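PDB 5A9T: putative dehydrogenase from Amycolatopsis orientalis, which is an imine reductase that probably draws on NADPH to reduce imines stereoselectively to the corresponding amines. Local coordinates for residues L6-A11 and K148-G153; A19-L24 and V31-R36. All blocks are in the same frame, centred on the assembly; numbering follows the deposited sequence.

Contact 1 of 2, residues L6-A11 and K148-G153; sequences LPVTVA and KETLAG
Leu6 and Thr150 bring their backbones no nearer than 8.7 Å between CA atoms, so the start of strand 7-11, with Leu6 before it, and the C-terminal part of helix 141-152 meet through side-chain ends alone. Thr150 is the one residue of 148-153 that reaches across, and it does so with both branches. Its OG1, which stands beside the backbone N and anti to the carbonyl carbon (chi1 -66°), lies 3.9 Å from Leu6 CD1. The encounter is van der Waals contact of a hydroxyl oxygen with a methyl group, and no hydrogen bond spans the two segments. The other branch, CG2, faces Val8 CG2 at a loose 4.4 Å. Leu6 holds CG anti to the backbone N (chi1 -176°), and its CD1 ends beside Val8 CG2, 3.7 Å away; together they form the small apolar patch met by the threonine. Leu6, just before the strand, and Val8 within it both turn their CB toward the helix. Ala152 N bonds to Lys148 O at 2.8 Å and Gly153 N to Thr150 O. Thr150 also touches His29 and Leu64, while Val8 has Leu24 of helix 15-26 beside it, so both helices lie against the same face of strand 7-11. This light touch of helix 141-152 on the first strand of the mixed sheet, where strands 30-34 and 64-67 flank it in parallel, fits a Rossmann-type nucleotide-binding domain, some distance from the cofactor site, with Val8 about 11 Å from Leu13 between side chains.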
ATOM      1  N   LEU A   6      26.179  30.800  -6.792  1.00 32.36           N
ATOM      2  CA  LEU A   6      24.836  31.304  -7.218  1.00 30.32           C
ATOM      3  C   LEU A   6      24.142  31.703  -5.894  1.00 24.05           C
ATOM      4  O   LEU A   6      24.131  30.881  -4.938  1.00 30.22           O
ATOM      5  CB  LEU A   6      24.141  30.108  -7.794  1.00 34.51           C
ATOM      6  CG  LEU A   6      22.715  30.333  -8.425  1.00 39.39           C
ATOM      7  CD1 LEU A   6      21.458  30.158  -7.572  1.00 43.41           C
ATOM      8  CD2 LEU A   6      22.646  31.656  -9.065  1.00 39.95           C
ATOM      9  N   PRO A   7      23.655  32.943  -5.723  1.00 17.80           N
ATOM     10  CA  PRO A   7      23.135  33.321  -4.453  1.00 17.43           C
ATOM     11  C   PRO A   7      21.682  32.715  -4.283  1.00 16.83           C
ATOM     12  O   PRO A   7      20.915  32.631  -5.241  1.00 17.46           O
ATOM     13  CB  PRO A   7      23.056  34.853  -4.546  1.00 17.84           C
ATOM     14  CG  PRO A   7      22.948  35.131  -5.956  1.00 19.04           C
ATOM     15  CD  PRO A   7      23.796  34.111  -6.642  1.00 18.39           C
ATOM     16  N   VAL A   8      21.367  32.292  -3.079  1.00 16.65           N
ATOM     17  CA  VAL A   8      20.044  31.845  -2.770  1.00 15.40           C
ATOM     18  C   VAL A   8      19.716  32.341  -1.370  1.00 15.22           C
ATOM     19  O   VAL A   8      20.608  32.350  -0.513  1.00 16.71           O
ATOM     20  CB  VAL A   8      19.929  30.305  -2.746  1.00 17.37           C
ATOM     21  CG1 VAL A   8      18.467  29.941  -2.443  1.00 17.30           C
ATOM     22  CG2 VAL A   8      20.473  29.702  -4.003  1.00 19.68           C
ATOM     23  N   THR A   9      18.490  32.761  -1.100  1.00 14.09           N
ATOM     24  CA  THR A   9      18.052  33.100   0.195  1.00 14.30           C
ATOM     25  C   THR A   9      17.118  32.008   0.697  1.00 16.02           C
ATOM     26  O   THR A   9      16.200  31.601  -0.038  1.00 15.30           O
ATOM     27  CB  THR A   9      17.348  34.436   0.172  1.00 16.14           C
ATOM     28  OG1 THR A   9      18.289  35.488  -0.099  1.00 16.84           O
ATOM     29  CG2 THR A   9      16.679  34.757   1.475  1.00 17.31           C
ATOM     30  N   VAL A  10      17.232  31.643   1.963  1.00 15.18           N
ATOM     31  CA  VAL A  10      16.250  30.790   2.643  1.00 14.93           C
ATOM     32  C   VAL A  10      15.607  31.584   3.736  1.00 16.27           C
ATOM     33  O   VAL A  10      16.304  32.088   4.663  1.00 16.52           O
ATOM     34  CB  VAL A  10      16.932  29.530   3.189  1.00 15.43           C
ATOM     35  CG1 VAL A  10      15.894  28.712   3.973  1.00 16.93           C
ATOM     36  CG2 VAL A  10      17.565  28.713   2.103  1.00 17.17           C
ATOM     37  N   ALA A  11      14.299  31.766   3.685  1.00 15.57           N
ATOM     38  CA  ALA A  11      13.522  32.402   4.685  1.00 15.32           C
ATOM     39  C   ALA A  11      12.713  31.399   5.484  1.00 17.66           C
ATOM     40  O   ALA A  11      11.796  30.761   4.969  1.00 17.41           O
ATOM     41  CB  ALA A  11      12.587  33.424   4.067  1.00 17.18           C
ATOM     42  N   LYS A 148      15.620  24.495 -12.004  1.00 20.17           N
ATOM     43  CA  LYS A 148      15.621  23.097 -11.699  1.00 20.63           C
ATOM     44  C   LYS A 148      16.974  22.562 -11.335  1.00 19.27           C
ATOM     45  O   LYS A 148      17.017  21.694 -10.470  1.00 18.85           O
ATOM     46  CB  LYS A 148      14.970  22.297 -12.801  1.00 25.06           C
ATOM     47  CG  LYS A 148      15.678  22.419 -14.041  1.00 25.38           C
ATOM     48  CD  LYS A 148      14.791  21.934 -15.175  1.00 39.72           C
ATOM     49  CE  LYS A 148      15.027  20.495 -15.528  1.00 48.44           C
ATOM     50  NZ  LYS A 148      14.987  20.509 -17.030  1.00 53.78           N
ATOM     51  N   GLU A 149      18.092  23.009 -11.945  1.00 19.98           N
ATOM     52  CA  GLU A 149      19.369  22.499 -11.536  1.00 19.36           C
ATOM     53  C   GLU A 149      19.756  22.830 -10.130  1.00 19.12           C
ATOM     54  O   GLU A 149      20.288  22.020  -9.372  1.00 22.50           O
ATOM     55  CB  GLU A 149      20.443  22.898 -12.577  1.00 23.67           C
ATOM     56  CG  GLU A 149      21.860  22.703 -12.184  1.00 25.90           C
ATOM     57  N   THR A 150      19.453  24.041  -9.673  1.00 17.83           N
ATOM     58  CA  THR A 150      19.651  24.419  -8.281  1.00 17.44           C
ATOM     59  C   THR A 150      18.712  23.581  -7.355  1.00 16.35           C
ATOM     60  O   THR A 150      19.129  23.086  -6.320  1.00 18.76           O
ATOM     61  CB  THR A 150      19.311  25.914  -8.080  1.00 18.34           C
ATOM     62  OG1 THR A 150      20.320  26.645  -8.833  1.00 24.16           O
ATOM     63  CG2 THR A 150      19.435  26.359  -6.663  1.00 17.88           C
ATOM     64  N   LEU A 151      17.460  23.466  -7.786  1.00 16.60           N
ATOM     65  CA  LEU A 151      16.503  22.747  -6.942  1.00 17.32           C
ATOM     66  C   LEU A 151      16.885  21.251  -6.855  1.00 17.91           C
ATOM     67  O   LEU A 151      16.618  20.645  -5.831  1.00 17.40           O
ATOM     68  CB  LEU A 151      15.106  22.862  -7.502  1.00 18.57           C
ATOM     69  CG  LEU A 151      14.485  24.348  -7.441  1.00 18.71           C
ATOM     70  CD1 LEU A 151      13.222  24.423  -8.283  1.00 20.33           C
ATOM     71  CD2 LEU A 151      14.316  24.816  -6.025  1.00 20.38           C
ATOM     72  N   ALA A 152      17.532  20.732  -7.864  1.00 17.29           N
ATOM     73  CA  ALA A 152      17.961  19.315  -7.796  1.00 19.61           C
ATOM     74  C   ALA A 152      18.957  19.068  -6.736  1.00 20.77           C
ATOM     75  O   ALA A 152      19.101  17.917  -6.259  1.00 24.20           O
ATOM     76  CB  ALA A 152      18.447  18.915  -9.122  1.00 20.07           C
ATOM     77  N   GLY A 153      19.653  20.063  -6.186  1.00 19.30           N
ATOM     78  CA  GLY A 153      20.465  19.883  -4.983  1.00 20.31           C
ATOM     79  C   GLY A 153      19.718  19.522  -3.722  1.00 23.94           C
ATOM     80  O   GLY A 153      20.288  19.127  -2.744  1.00 26.76           O
TER

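Contact 2 of 2, residues A19-L24 and V31-R36; sequences ALAAAL and VTVWNR
Leu24 N bonds to Leu20 O at 3.0 Å, and Ala23 N to Ala19 O at the same length; these regular helical bonds set Ala21 and Leu24 one turn apart on the flank that meets Val31 and Val33. Nothing polar passes between the two segments. Val31 does most of the touching and divides its methyls between two partners. With CG1 anti to the backbone N (chi1 179°), that methyl comes within 4.3 Å of Ala21 CB, while CG2 sits against the root of the other helical side chain, 3.8 Å from Leu24 CB and 4.0 Å from Leu24 C. The leucine thus meets Val31 at its base. The helical segment runs nearly opposite to the strand, at 167° with axes 9.2 Å apart, as expected in the beta-alpha-beta unit made by strand 7-11, helix 15-26 and strand 30-34, the opening unit of a Rossmann fold. Ala21, with a single methyl, lets the valines come close to the helix: Val33 CG1 is 4.1 Å from Ala21 CB, and Leu44 of helix 42-46 touches both residues. Val33 is also about 4 Å, side chain to side chain, from Leu13, a residue that binds NADP(+). Trp34, next along the strand, turns to the other face of the sheet against Ile55 and Ala58. Past it, Asn35 and Arg36 leave the strand's C-terminal end as NADP(+)-binding residues, Arg36 N lying 3.6 Å above the indole plane of Trp34.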
ATOM      1  N   ALA A  19      17.440  22.493   7.127  1.00 18.55           N
ATOM      2  CA  ALA A  19      17.937  21.446   6.240  1.00 16.89           C
ATOM      3  C   ALA A  19      18.109  21.902   4.756  1.00 16.29           C
ATOM      4  O   ALA A  19      19.035  21.577   4.102  1.00 17.18           O
ATOM      5  CB  ALA A  19      17.058  20.212   6.315  1.00 17.05           C
ATOM      6  N   LEU A  20      17.168  22.735   4.328  1.00 17.26           N
ATOM      7  CA  LEU A  20      17.284  23.314   3.008  1.00 14.29           C
ATOM      8  C   LEU A  20      18.523  24.189   2.875  1.00 15.70           C
ATOM      9  O   LEU A  20      19.285  24.081   1.938  1.00 16.96           O
ATOM     10  CB  LEU A  20      16.045  24.137   2.665  1.00 15.13           C
ATOM     11  CG  LEU A  20      14.698  23.434   2.657  1.00 16.92           C
ATOM     12  CD1 LEU A  20      13.433  24.312   2.604  1.00 18.47           C
ATOM     13  CD2 LEU A  20      14.605  22.384   1.587  1.00 19.41           C
ATOM     14  N   ALA A  21      18.721  25.060   3.836  1.00 15.62           N
ATOM     15  CA  ALA A  21      19.849  25.906   3.767  1.00 16.98           C
ATOM     16  C   ALA A  21      21.188  25.149   3.845  1.00 17.32           C
ATOM     17  O   ALA A  21      22.081  25.421   3.073  1.00 17.85           O
ATOM     18  CB  ALA A  21      19.768  26.915   4.897  1.00 18.93           C
ATOM     19  N   ALA A  22      21.259  24.134   4.706  1.00 18.43           N
ATOM     20  CA  ALA A  22      22.421  23.307   4.794  1.00 20.17           C
ATOM     21  C   ALA A  22      22.748  22.569   3.528  1.00 20.83           C
ATOM     22  O   ALA A  22      23.882  22.553   3.085  1.00 22.57           O
ATOM     23  CB  ALA A  22      22.318  22.345   5.949  1.00 22.28           C
ATOM     24  N   ALA A  23      21.688  22.048   2.845  1.00 17.56           N
ATOM     25  CA  ALA A  23      21.886  21.392   1.595  1.00 20.03           C
ATOM     26  C   ALA A  23      22.411  22.349   0.556  1.00 17.73           C
ATOM     27  O   ALA A  23      23.238  22.016  -0.287  1.00 20.90           O
ATOM     28  CB  ALA A  23      20.601  20.701   1.193  1.00 19.00           C
ATOM     29  N   LEU A  24      21.879  23.576   0.478  1.00 18.60           N
ATOM     30  CA  LEU A  24      22.354  24.524  -0.495  1.00 16.69           C
ATOM     31  C   LEU A  24      23.801  24.995  -0.258  1.00 17.93           C
ATOM     32  O   LEU A  24      24.567  25.123  -1.177  1.00 19.56           O
ATOM     33  CB  LEU A  24      21.383  25.726  -0.546  1.00 17.64           C
ATOM     34  CG  LEU A  24      19.970  25.416  -1.014  1.00 19.39           C
ATOM     35  CD1 LEU A  24      19.073  26.555  -0.677  1.00 19.44           C
ATOM     36  CD2 LEU A  24      20.007  25.218  -2.530  1.00 18.94           C
ATOM     37  N   VAL A  31      24.626  31.429   0.467  1.00 16.96           N
ATOM     38  CA  VAL A  31      23.315  31.311   1.095  1.00 17.39           C
ATOM     39  C   VAL A  31      23.157  32.433   2.078  1.00 20.16           C
ATOM     40  O   VAL A  31      23.936  32.526   3.094  1.00 20.09           O
ATOM     41  CB  VAL A  31      23.060  29.947   1.710  1.00 19.50           C
ATOM     42  CG1 VAL A  31      21.678  29.862   2.373  1.00 20.28           C
ATOM     43  CG2 VAL A  31      23.258  28.869   0.625  1.00 19.61           C
ATOM     44  N   THR A  32      22.107  33.208   1.903  1.00 16.48           N
ATOM     45  CA  THR A  32      21.599  34.163   2.914  1.00 14.26           C
ATOM     46  C   THR A  32      20.437  33.591   3.662  1.00 15.78           C
ATOM     47  O   THR A  32      19.513  33.035   3.047  1.00 17.25           O
ATOM     48  CB  THR A  32      21.260  35.489   2.301  1.00 16.16           C
ATOM     49  OG1 THR A  32      22.376  36.030   1.585  1.00 18.04           O
ATOM     50  CG2 THR A  32      20.665  36.494   3.248  1.00 18.40           C
ATOM     51  N   VAL A  33      20.423  33.679   5.000  1.00 16.01           N
ATOM     52  CA  VAL A  33      19.356  33.093   5.795  1.00 16.74           C
ATOM     53  C   VAL A  33      18.633  34.099   6.625  1.00 17.18           C
ATOM     54  O   VAL A  33      19.240  35.096   7.087  1.00 18.56           O
ATOM     55  CB  VAL A  33      19.828  31.909   6.660  1.00 18.51           C
ATOM     56  CG1 VAL A  33      20.396  30.837   5.822  1.00 18.72           C
ATOM     57  CG2 VAL A  33      20.885  32.355   7.671  1.00 21.11           C
ATOM     58  N   TRP A  34      17.340  33.892   6.800  1.00 15.66           N
ATOM     59  CA  TRP A  34      16.464  34.811   7.588  1.00 15.95           C
ATOM     60  C   TRP A  34      15.494  33.952   8.344  1.00 18.49           C
ATOM     61  O   TRP A  34      15.008  32.907   7.875  1.00 18.49           O
ATOM     62  CB  TRP A  34      15.734  35.812   6.746  1.00 18.34           C
ATOM     63  CG  TRP A  34      14.734  36.669   7.445  1.00 16.50           C
ATOM     64  CD1 TRP A  34      14.976  37.897   8.005  1.00 19.61           C
ATOM     65  CD2 TRP A  34      13.360  36.380   7.721  1.00 16.87           C
ATOM     66  NE1 TRP A  34      13.794  38.404   8.549  1.00 21.47           N
ATOM     67  CE2 TRP A  34      12.821  37.461   8.446  1.00 19.18           C
ATOM     68  CE3 TRP A  34      12.545  35.264   7.526  1.00 17.41           C
ATOM     69  CZ2 TRP A  34      11.473  37.522   8.806  1.00 20.67           C
ATOM     70  CZ3 TRP A  34      11.219  35.360   7.881  1.00 19.76           C
ATOM     71  CH2 TRP A  34      10.713  36.426   8.563  1.00 19.07           C
ATOM     72  N   ASN A  35      15.234  34.387   9.559  1.00 19.58           N
ATOM     73  CA  ASN A  35      14.206  33.811  10.380  1.00 19.20           C
ATOM     74  C   ASN A  35      13.539  34.887  11.199  1.00 22.36           C
ATOM     75  O   ASN A  35      14.212  35.814  11.604  1.00 23.55           O
ATOM     76  CB  ASN A  35      14.778  32.698  11.259  1.00 18.63           C
ATOM     77  CG  ASN A  35      13.702  31.853  11.911  1.00 20.19           C
ATOM     78  OD1 ASN A  35      13.585  31.860  13.221  1.00 27.65           O
ATOM     79  ND2 ASN A  35      12.968  31.117  11.188  1.00 17.12           N
ATOM     80  N   ARG A  36      12.252  34.712  11.456  1.00 23.89           N
ATOM     81  CA  ARG A  36      11.513  35.639  12.288  1.00 27.43           C
ATOM     82  C   ARG A  36      12.201  35.834  13.662  1.00 27.71           C
ATOM     83  O   ARG A  36      12.355  36.928  14.074  1.00 31.47           O
ATOM     84  CB  ARG A  36      10.095  35.117  12.500  1.00 28.13           C
ATOM     85  CG  ARG A  36       9.094  35.297  11.355  1.00 30.63           C
TER

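How the contacts relate
The two contacts have centres 10 Å apart and share the NADP(+)-binding domain. Along the chain the segments come in the order 6-11, 19-24, 31-36, 148-153, so contact 2 is nested within the long excursion that contact 1 closes. Strands 7-11 and 30-34 are parallel neighbours in one sheet, joined by Val10 N to Thr32 O at 2.9 Å and Thr32 N to Val8 O at 3.0 Å, both probable hydrogen bonds. Val10 CG2 also packs on Leu24 CD1 at 3.8 Å. Contact 2 therefore lies within the first beta-alpha-beta unit, at the cofactor-binding residues, while contact 1 brings a much later helix onto that unit's first strand.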